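Local coordinates for carbohydrate oxidase (Microdochium nivale, PDB 3RJA), which oxidises the C1 hydroxyl of mono-, oligo- and polysaccharides to lactones with its FAD cofactor, reducing molecular oxygen to hydrogen peroxide, at residues S159-V165 and V197-A203; I230-D235 and K327-G331; D332-N336 and V413-L417. All blocks are in the same frame, centred on the assembly; numbering follows the deposited sequence.

The three contacts fall into two groups on opposite sides of the chain's centre. Contact 1 lies in the FAD-binding part, where Val197 holds the adenine of the cofactor. Contacts 2 and 3 lie next to each other among the helices packed by the eight-stranded antiparallel sheet, centres about 11 Å apart. Helix 332-345 begins after the loop of contact 2 and carries the first segment of contact 3. Val334 CB is 3.3 Å from Ile329 O and Val334 CG2 is 3.8 Å from Ile230 CG2. Contact 1 is separate, its centre about 36 Å from that of contact 2 and about 39 Å from that of contact 3. Glu231 and Asp235 of contact 2 bind zinc.

Contact 1. Residues S159-V165 and V197-A203; sequences SVVGVTV and VAVWKLA. With FAD (flavin-adenine dinucleotide), chain B.
Trp200 has CG anti to its carbonyl carbon (chi1 -64°), which brings the six-membered ring to Val163 and Val160. These residues and Leu202 share one face of the sheet. Val163 CG1 meets Trp200 CE3, 3.5 Å away. Val160 CG2 reaches the same ring atom and also packs on Leu202 CD2. Val197 CG1 sits over one face of the indole, offset toward its rim, and Trp200 NE1 is hydrogen-bonded to Ser138 OG. Helices 137-142 and 181-190 cover this side.

On the other side, Lys201 takes the same first torsion (chi1 -48°) and then runs extended across Gly162. Lys201 CB is 3.3 Å from Gly162 O, and Lys201 CE is 3.7 Å from Thr164 OG1. NZ ends in a salt bridge with Glu174, which is also hydrogen-bonded to Thr164 OG1. With an alanine here, Glu174 is likely to lose its charged mate and the backbone at Gly162 its cover.

The strands are antiparallel and carry two classic beta bulges. At the first, Lys201 O accepts from Val161 N at 2.9 Å and from Gly162 N at 3.3 Å. At the second, Ala198 and Val199 both face Thr164; the bond from Val199 N is weak. Beside this bulge, Val197 N donates to FAD N1A (2.9 Å) and Val197 O accepts from FAD N6A (3.0 Å). Such two-point backbone pairing recognises adenine, here in an FAD-binding domain of the PCMH type.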
loop_
_atom_site.group_PDB
_atom_site.type_symbol
_atom_site.label_atom_id
_atom_site.label_comp_id
_atom_site.label_asym_id
_atom_site.label_seq_id
_atom_site.Cartn_x
_atom_site.Cartn_y
_atom_site.Cartn_z
ATOM N N SER A 159 -3.157 9.429 -9.125
ATOM C CA SER A 159 -2.268 10.393 -9.784
ATOM C C SER A 159 -1.695 9.866 -11.122
ATOM O O SER A 159 -1.102 10.610 -11.875
ATOM C CB SER A 159 -1.091 10.751 -8.847
ATOM O OG SER A 159 -0.153 9.694 -8.860
ATOM N N VAL A 160 -1.837 8.572 -11.383
ATOM C CA VAL A 160 -1.195 7.948 -12.534
ATOM C C VAL A 160 -1.935 8.315 -13.823
ATOM O O VAL A 160 -3.126 7.989 -13.985
ATOM C CB VAL A 160 -1.117 6.388 -12.379
ATOM C CG1 VAL A 160 -0.467 5.737 -13.595
ATOM C CG2 VAL A 160 -0.389 5.973 -11.060
ATOM N N VAL A 161 -1.238 8.995 -14.726
ATOM C CA VAL A 161 -1.806 9.363 -16.044
ATOM C C VAL A 161 -1.119 8.615 -17.187
ATOM O O VAL A 161 -1.569 8.681 -18.335
ATOM C CB VAL A 161 -1.785 10.893 -16.312
ATOM C CG1 VAL A 161 -2.643 11.606 -15.264
ATOM C CG2 VAL A 161 -0.324 11.461 -16.317
ATOM N N GLY A 162 -0.033 7.912 -16.885
ATOM C CA GLY A 162 0.574 7.022 -17.878
ATOM C C GLY A 162 1.706 6.168 -17.321
ATOM O O GLY A 162 2.239 6.458 -16.243
ATOM N N VAL A 163 2.071 5.116 -18.058
ATOM C CA VAL A 163 3.213 4.278 -17.692
ATOM C C VAL A 163 3.938 3.798 -18.944
ATOM O O VAL A 163 3.330 3.667 -20.016
ATOM C CB VAL A 163 2.816 3.033 -16.822
ATOM C CG1 VAL A 163 2.504 3.446 -15.367
ATOM C CG2 VAL A 163 1.626 2.253 -17.440
ATOM N N THR A 164 5.238 3.566 -18.798
ATOM C CA THR A 164 5.998 2.785 -19.742
ATOM C C THR A 164 6.113 1.411 -19.107
ATOM O O THR A 164 6.412 1.287 -17.916
ATOM C CB THR A 164 7.394 3.408 -19.975
ATOM O OG1 THR A 164 7.217 4.750 -20.461
ATOM C CG2 THR A 164 8.189 2.618 -21.014
ATOM N N VAL A 165 5.849 0.366 -19.869
ATOM C CA VAL A 165 5.796 -0.973 -19.257
ATOM C C VAL A 165 6.614 -1.946 -20.090
ATOM O O VAL A 165 6.494 -1.970 -21.323
ATOM C CB VAL A 165 4.345 -1.486 -19.165
ATOM C CG1 VAL A 165 4.259 -2.777 -18.338
ATOM C CG2 VAL A 165 3.428 -0.436 -18.599
ATOM N N VAL A 197 6.627 -2.111 -14.589
ATOM C CA VAL A 197 6.534 -0.687 -14.914
ATOM C C VAL A 197 7.939 -0.095 -14.829
ATOM O O VAL A 197 8.644 -0.281 -13.815
ATOM C CB VAL A 197 5.570 0.095 -13.992
ATOM C CG1 VAL A 197 5.586 1.628 -14.351
ATOM C CG2 VAL A 197 4.136 -0.489 -14.093
ATOM N N ALA A 198 8.342 0.593 -15.904
ATOM C CA ALA A 198 9.702 1.152 -16.051
ATOM C C ALA A 198 9.710 2.675 -15.865
ATOM O O ALA A 198 10.747 3.253 -15.520
ATOM C CB ALA A 198 10.281 0.798 -17.453
ATOM N N VAL A 199 8.566 3.317 -16.116
ATOM C CA VAL A 199 8.402 4.758 -15.832
ATOM C C VAL A 199 6.966 4.984 -15.367
ATOM O O VAL A 199 6.010 4.495 -16.012
ATOM C CB VAL A 199 8.656 5.658 -17.087
ATOM C CG1 VAL A 199 8.523 7.157 -16.756
ATOM C CG2 VAL A 199 10.032 5.377 -17.725
ATOM N N TRP A 200 6.804 5.710 -14.261
ATOM C CA TRP A 200 5.463 6.201 -13.846
ATOM C C TRP A 200 5.264 7.633 -14.318
ATOM O O TRP A 200 6.136 8.478 -14.109
ATOM C CB TRP A 200 5.297 6.158 -12.324
ATOM C CG TRP A 200 5.355 4.771 -11.772
ATOM C CD1 TRP A 200 6.471 4.085 -11.341
ATOM C CD2 TRP A 200 4.246 3.873 -11.632
ATOM N NE1 TRP A 200 6.106 2.808 -10.949
ATOM C CE2 TRP A 200 4.748 2.662 -11.102
ATOM C CE3 TRP A 200 2.871 3.985 -11.895
ATOM C CZ2 TRP A 200 3.913 1.545 -10.847
ATOM C CZ3 TRP A 200 2.049 2.896 -11.632
ATOM C CH2 TRP A 200 2.569 1.689 -11.111
ATOM N N LYS A 201 4.111 7.924 -14.913
ATOM C CA LYS A 201 3.808 9.319 -15.302
ATOM C C LYS A 201 2.699 9.837 -14.412
ATOM O O LYS A 201 1.591 9.306 -14.395
ATOM C CB LYS A 201 3.517 9.427 -16.806
ATOM C CG LYS A 201 4.576 8.697 -17.652
ATOM C CD LYS A 201 4.238 8.705 -19.112
ATOM C CE LYS A 201 5.198 7.837 -19.944
ATOM N NZ LYS A 201 4.518 7.480 -21.271
ATOM N N LEU A 202 3.019 10.865 -13.636
ATOM C CA LEU A 202 2.187 11.193 -12.462
ATOM C C LEU A 202 1.752 12.640 -12.440
ATOM O O LEU A 202 2.613 13.530 -12.514
ATOM C CB LEU A 202 2.975 10.917 -11.165
ATOM C CG LEU A 202 3.540 9.502 -10.948
ATOM C CD1 LEU A 202 4.312 9.403 -9.590
ATOM C CD2 LEU A 202 2.427 8.444 -11.013
ATOM N N ALA A 203 0.445 12.876 -12.303
ATOM C CA ALA A 203 -0.087 14.231 -12.091
ATOM C C ALA A 203 0.270 14.648 -10.673
ATOM O O ALA A 203 0.165 13.830 -9.755
ATOM C CB ALA A 203 -1.641 14.259 -12.260
HETATM P PA FAD B . 7.754 -4.550 -3.357
HETATM O O1A FAD B . 9.057 -4.168 -4.008
HETATM O O2A FAD B . 7.856 -5.641 -2.322
HETATM O O5B FAD B . 6.722 -5.012 -4.496
HETATM C C5B FAD B . 5.345 -5.172 -4.175
HETATM C C4B FAD B . 4.642 -5.857 -5.360
HETATM O O4B FAD B . 4.690 -5.003 -6.504
HETATM C C3B FAD B . 5.307 -7.169 -5.771
HETATM O O3B FAD B . 4.319 -8.017 -6.361
HETATM C C2B FAD B . 6.254 -6.696 -6.870
HETATM O O2B FAD B . 6.690 -7.675 -7.784
HETATM C C1B FAD B . 5.393 -5.635 -7.539
HETATM N N9A FAD B . 6.235 -4.649 -8.210
HETATM C C8A FAD B . 7.343 -3.978 -7.703
HETATM N N7A FAD B . 7.803 -3.163 -8.690
HETATM C C5A FAD B . 7.012 -3.288 -9.767
HETATM C C6A FAD B . 7.049 -2.687 -11.029
HETATM N N6A FAD B . 7.999 -1.776 -11.337
HETATM N N1A FAD B . 6.060 -3.026 -11.937
HETATM C C2A FAD B . 5.091 -3.971 -11.618
HETATM N N3A FAD B . 5.075 -4.597 -10.387
HETATM C C4A FAD B . 6.026 -4.237 -9.480
HETATM N N1 FAD B . 0.292 1.056 2.203
HETATM C C2 FAD B . -0.638 2.089 2.038
HETATM O O2 FAD B . -1.526 2.032 1.179
HETATM N N3 FAD B . -0.484 3.216 2.839
HETATM C C4 FAD B . 0.572 3.445 3.701
HETATM O O4 FAD B . 0.697 4.538 4.298
HETATM C C4X FAD B . 1.508 2.292 3.885
HETATM N N5 FAD B . 2.541 2.402 4.703
HETATM C C5X FAD B . 3.480 1.403 4.816
HETATM C C6 FAD B . 4.631 1.576 5.627
HETATM C C7 FAD B . 5.644 0.636 5.640
HETATM C C7M FAD B . 6.884 0.826 6.539
HETATM C C8 FAD B . 5.583 -0.448 4.733
HETATM C C8M FAD B . 6.681 -1.492 4.691
HETATM C C9 FAD B . 4.437 -0.668 3.983
HETATM C C9A FAD B . 3.377 0.261 3.988
HETATM N N10 FAD B . 2.259 0.139 3.127
HETATM C C10 FAD B . 1.260 1.100 3.119
HETATM C "C1'" FAD B . 2.134 -1.078 2.260
HETATM C "C2'" FAD B . 2.667 -0.795 0.862
HETATM O "O2'" FAD B . 1.735 0.016 0.160
HETATM C "C3'" FAD B . 2.829 -2.092 0.100
HETATM O "O3'" FAD B . 3.615 -2.998 0.844
HETATM C "C4'" FAD B . 3.458 -1.808 -1.274
HETATM O "O4'" FAD B . 3.078 -2.812 -2.165
HETATM C "C5'" FAD B . 4.982 -1.690 -1.188
HETATM O "O5'" FAD B . 5.504 -1.405 -2.456
HETATM P P FAD B . 7.063 -1.753 -2.752
HETATM O O1P FAD B . 7.451 -1.282 -4.121
HETATM O O2P FAD B . 7.935 -1.166 -1.640
HETATM O O3P FAD B . 7.009 -3.344 -2.594
#

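Contact 2. Residues I230-D235 and K327-G331; sequences IEAVED and KSIKG. With ZN (zinc ion), chain F.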
loop_
_atom_site.group_PDB
_atom_site.type_symbol
_atom_site.label_atom_id
_atom_site.label_comp_id
_atom_site.label_asym_id
_atom_site.label_seq_id
_atom_site.Cartn_x
_atom_site.Cartn_y
_atom_site.Cartn_z
ATOM N N ILE A 230 -17.037 3.848 17.680
ATOM C CA ILE A 230 -16.891 3.388 16.315
ATOM C C ILE A 230 -18.154 3.663 15.491
ATOM O O ILE A 230 -18.039 4.031 14.324
ATOM C CB ILE A 230 -16.491 1.887 16.231
ATOM C CG1 ILE A 230 -15.107 1.681 16.857
ATOM C CG2 ILE A 230 -16.544 1.391 14.732
ATOM C CD1 ILE A 230 -14.836 0.244 17.307
ATOM N N GLU A 231 -19.344 3.515 16.092
ATOM C CA GLU A 231 -20.601 3.836 15.375
ATOM C C GLU A 231 -20.570 5.326 15.019
ATOM O O GLU A 231 -20.866 5.718 13.889
ATOM C CB GLU A 231 -21.859 3.502 16.235
ATOM C CG GLU A 231 -23.149 4.352 15.858
ATOM C CD GLU A 231 -23.932 3.700 14.699
ATOM O OE1 GLU A 231 -23.690 2.500 14.429
ATOM O OE2 GLU A 231 -24.777 4.364 14.057
ATOM N N ALA A 232 -20.201 6.161 15.987
ATOM C CA ALA A 232 -20.212 7.615 15.779
ATOM C C ALA A 232 -19.221 8.032 14.687
ATOM O O ALA A 232 -19.490 8.923 13.886
ATOM C CB ALA A 232 -19.907 8.360 17.117
ATOM N N VAL A 233 -18.071 7.374 14.644
ATOM C CA VAL A 233 -17.067 7.724 13.631
ATOM C C VAL A 233 -17.576 7.298 12.254
ATOM O O VAL A 233 -17.403 8.037 11.290
ATOM C CB VAL A 233 -15.685 7.125 13.947
ATOM C CG1 VAL A 233 -14.665 7.455 12.811
ATOM C CG2 VAL A 233 -15.175 7.632 15.331
ATOM N N GLU A 234 -18.261 6.153 12.159
ATOM C CA GLU A 234 -18.745 5.740 10.845
ATOM C C GLU A 234 -19.777 6.726 10.317
ATOM O O GLU A 234 -19.770 7.042 9.102
ATOM C CB GLU A 234 -19.292 4.313 10.797
ATOM C CG GLU A 234 -19.854 4.006 9.382
ATOM C CD GLU A 234 -20.152 2.537 9.127
ATOM O OE1 GLU A 234 -19.362 1.677 9.621
ATOM O OE2 GLU A 234 -21.169 2.231 8.417
ATOM N N ASP A 235 -20.634 7.231 11.219
ATOM C CA ASP A 235 -21.664 8.209 10.840
ATOM C C ASP A 235 -21.027 9.454 10.248
ATOM O O ASP A 235 -21.441 9.946 9.183
ATOM C CB ASP A 235 -22.532 8.647 12.054
ATOM C CG ASP A 235 -23.444 7.542 12.564
ATOM O OD1 ASP A 235 -23.754 6.608 11.801
ATOM O OD2 ASP A 235 -23.869 7.619 13.740
ATOM N N LYS A 327 -17.884 -2.217 3.390
ATOM C CA LYS A 327 -18.923 -1.230 3.110
ATOM C C LYS A 327 -19.327 -0.519 4.394
ATOM O O LYS A 327 -19.538 0.686 4.397
ATOM C CB LYS A 327 -20.162 -1.877 2.466
ATOM C CG LYS A 327 -19.848 -2.506 1.134
ATOM C CD LYS A 327 -21.117 -2.867 0.344
ATOM C CE LYS A 327 -20.713 -3.417 -1.000
ATOM N NZ LYS A 327 -21.776 -4.333 -1.556
ATOM N N SER A 328 -19.441 -1.278 5.472
ATOM C CA SER A 328 -19.864 -0.746 6.766
ATOM C C SER A 328 -19.395 -1.666 7.841
ATOM O O SER A 328 -19.404 -2.891 7.655
ATOM C CB SER A 328 -21.394 -0.706 6.874
ATOM O OG SER A 328 -21.771 -0.220 8.168
ATOM N N ILE A 329 -19.063 -1.123 9.004
ATOM C CA ILE A 329 -18.746 -2.039 10.116
ATOM C C ILE A 329 -19.970 -2.265 11.051
ATOM O O ILE A 329 -19.926 -3.082 11.980
ATOM C CB ILE A 329 -17.490 -1.574 10.918
ATOM C CG1 ILE A 329 -16.835 -2.777 11.633
ATOM C CG2 ILE A 329 -17.856 -0.425 11.856
ATOM C CD1 ILE A 329 -15.489 -2.473 12.327
ATOM N N LYS A 330 -21.044 -1.522 10.812
ATOM C CA LYS A 330 -22.240 -1.576 11.694
ATOM C C LYS A 330 -22.824 -2.994 11.860
ATOM O O LYS A 330 -22.758 -3.832 10.953
ATOM C CB LYS A 330 -23.324 -0.585 11.227
ATOM C CG LYS A 330 -22.907 0.870 11.371
ATOM C CD LYS A 330 -23.957 1.802 10.772
ATOM C CE LYS A 330 -23.540 3.251 10.951
ATOM N NZ LYS A 330 -24.559 4.191 10.420
ATOM N N GLY A 331 -23.372 -3.259 13.034
ATOM C CA GLY A 331 -24.151 -4.477 13.254
ATOM C C GLY A 331 -23.380 -5.480 14.085
ATOM O O GLY A 331 -22.654 -5.127 15.022
HETATM ZN ZN ZN F . -25.237 6.245 14.220
#
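This is a polar contact between a helix and a loop, with a zinc ion bound to the helix at one end. Helix 223-239 supplies Ile230, Glu231, Glu234 and Asp235. The loop joins strand 318-326 to helix 332-345, and Gly331 is the N-cap residue of that helix. Glu234 reaches across with CG anti to its backbone N (chi1 177°) and an extended chain. Its carboxylate grips the loop with both oxygens, each through its syn lone pair. Glu234 OE1 accepts from Ile329 N at 2.9 Å, with an N-H...O angle of 165°. Glu234 OE2 accepts from Ser328 OG at 2.5 Å. Ser328 OG also accepts from Lys330 N at 3.0 Å, which makes an ST turn. Outside the two segments, Arg238 forms a salt bridge with OE2 and Trp384 donates to OE1.

Ile230 CG2 and Ile329 CG2 meet at 3.6 Å, their side chains crossing at about a right angle. Lys330 runs extended past Glu234 and Glu231. Lys330 NZ makes a salt bridge with Asp235 OD1 at 2.9 Å, nearly along the C-O axis. Asp235 OD2 binds zinc at 2.0 Å, and Glu231 OE2, one helical turn earlier, binds it at 1.9 Å. Asp235 thus divides its oxygens between metal and lysine. The zinc and Lys330 probably offset the negative charge of Glu231 and Asp235, while Arg238 is likely to favour the ionised form of the buried Glu234.

Contact 3. Residues D332-N336 and V413-L417; sequences DAVKN and VTKAL
Asn336 points its CB toward segment 413-417 from the first turns of helix 332-345. Asn336 CG stands anti to the carbonyl carbon (chi1 -64°) and lies 3.9 Å from Lys415 CE. At the tip, Asn336 ND2 is 3.4 Å from Lys415 CE and 3.7 Å from Ala416 CB. ND2 makes its hydrogen bond to Ser412 O, just before segment 413-417. The amide therefore ties this helix to the end of helix 403-414, while the aliphatic part of Lys415 crosses it obliquely.

That helix runs out into a type I beta turn, Thr414 to Leu417, where Leu417 N bonds Thr414 O. The start of one helix thus packs against the end of another, which lies on the large antiparallel sheet with Val413 and Leu417 on Leu326; Val334 of helix 332-345 packs on helix 223-239.

Ala416 CB fits against the first turn of helix 332-345, 3.4 Å from Ala333 N and 3.8 Å from Asp332 CB. Ala333 CB packs on Val413 CG1 at 4.0 Å. No direct hydrogen bond joins the two segments. A water accepts from Ala333 N at 2.9 Å and donates weakly to Ala416 O. Within helix 332-345, Asp332 OD1 forms a salt bridge with Lys335 NZ.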
loop_
_atom_site.group_PDB
_atom_site.type_symbol
_atom_site.label_atom_id
_atom_site.label_comp_id
_atom_site.label_asym_id
_atom_site.label_seq_id
_atom_site.Cartn_x
_atom_site.Cartn_y
_atom_site.Cartn_z
ATOM N N ASP A 332 -23.516 -6.743 13.729
ATOM C CA ASP A 332 -22.781 -7.765 14.442
ATOM C C ASP A 332 -21.272 -7.676 14.217
ATOM O O ASP A 332 -20.511 -8.096 15.088
ATOM C CB ASP A 332 -23.320 -9.145 14.106
ATOM C CG ASP A 332 -24.624 -9.439 14.825
ATOM O OD1 ASP A 332 -24.905 -8.779 15.852
ATOM O OD2 ASP A 332 -25.369 -10.321 14.361
ATOM N N ALA A 333 -20.858 -7.107 13.081
ATOM C CA ALA A 333 -19.432 -6.946 12.750
ATOM C C ALA A 333 -18.688 -6.144 13.823
ATOM O O ALA A 333 -17.683 -6.600 14.379
ATOM C CB ALA A 333 -19.253 -6.309 11.364
ATOM N N VAL A 334 -19.201 -4.966 14.145
ATOM C CA VAL A 334 -18.544 -4.149 15.150
ATOM C C VAL A 334 -18.690 -4.765 16.551
ATOM O O VAL A 334 -17.764 -4.700 17.373
ATOM C CB VAL A 334 -18.992 -2.662 15.125
ATOM C CG1 VAL A 334 -20.534 -2.507 15.444
ATOM C CG2 VAL A 334 -18.108 -1.835 16.072
ATOM N N LYS A 335 -19.836 -5.382 16.809
ATOM C CA LYS A 335 -20.040 -6.084 18.070
ATOM C C LYS A 335 -18.976 -7.158 18.239
ATOM O O LYS A 335 -18.349 -7.234 19.285
ATOM C CB LYS A 335 -21.460 -6.690 18.150
ATOM C CG LYS A 335 -21.836 -7.189 19.580
ATOM C CD LYS A 335 -23.149 -8.019 19.565
ATOM C CE LYS A 335 -24.233 -7.356 18.680
ATOM N NZ LYS A 335 -25.546 -8.073 18.647
ATOM N N ASN A 336 -18.769 -7.975 17.200
ATOM C CA ASN A 336 -17.802 -9.073 17.258
ATOM C C ASN A 336 -16.401 -8.486 17.320
ATOM O O ASN A 336 -15.562 -8.980 18.053
ATOM C CB ASN A 336 -17.917 -9.986 16.022
ATOM C CG ASN A 336 -19.253 -10.693 15.937
ATOM O OD1 ASN A 336 -19.993 -10.730 16.918
ATOM N ND2 ASN A 336 -19.576 -11.257 14.764
ATOM N N VAL A 413 -15.096 -10.243 12.208
ATOM C CA VAL A 413 -15.850 -9.327 11.347
ATOM C C VAL A 413 -16.528 -10.061 10.188
ATOM O O VAL A 413 -17.713 -9.835 9.917
ATOM C CB VAL A 413 -14.965 -8.140 10.811
ATOM C CG1 VAL A 413 -15.715 -7.287 9.778
ATOM C CG2 VAL A 413 -14.490 -7.265 11.934
ATOM N N THR A 414 -15.800 -10.958 9.517
ATOM C CA THR A 414 -16.304 -11.553 8.265
ATOM C C THR A 414 -17.454 -12.516 8.482
ATOM O O THR A 414 -18.367 -12.609 7.628
ATOM C CB THR A 414 -15.202 -12.218 7.382
ATOM O OG1 THR A 414 -14.564 -13.294 8.078
ATOM C CG2 THR A 414 -14.144 -11.187 6.951
ATOM N N LYS A 415 -17.423 -13.224 9.616
ATOM C CA LYS A 415 -18.515 -14.121 9.927
ATOM C C LYS A 415 -19.831 -13.327 10.012
ATOM O O LYS A 415 -20.888 -13.894 9.787
ATOM C CB LYS A 415 -18.244 -14.936 11.201
ATOM C CG LYS A 415 -18.413 -14.175 12.526
ATOM C CD LYS A 415 -18.065 -15.074 13.701
ATOM C CE LYS A 415 -18.540 -14.434 15.002
ATOM N NZ LYS A 415 -17.975 -15.074 16.240
ATOM N N ALA A 416 -19.756 -12.011 10.268
ATOM C CA ALA A 416 -20.981 -11.199 10.428
ATOM C C ALA A 416 -21.497 -10.572 9.133
ATOM O O ALA A 416 -22.511 -9.861 9.136
ATOM C CB ALA A 416 -20.780 -10.139 11.463
ATOM N N LEU A 417 -20.814 -10.824 8.023
ATOM C CA LEU A 417 -21.124 -10.085 6.785
ATOM C C LEU A 417 -21.343 -10.977 5.577
ATOM O O LEU A 417 -20.710 -12.028 5.465
ATOM C CB LEU A 417 -19.989 -9.086 6.465
ATOM C CG LEU A 417 -19.742 -7.901 7.410
ATOM C CD1 LEU A 417 -18.432 -7.169 7.001
ATOM C CD2 LEU A 417 -20.951 -6.939 7.446
HETATM O O HOH W 1 -22.449 -6.918 10.665
#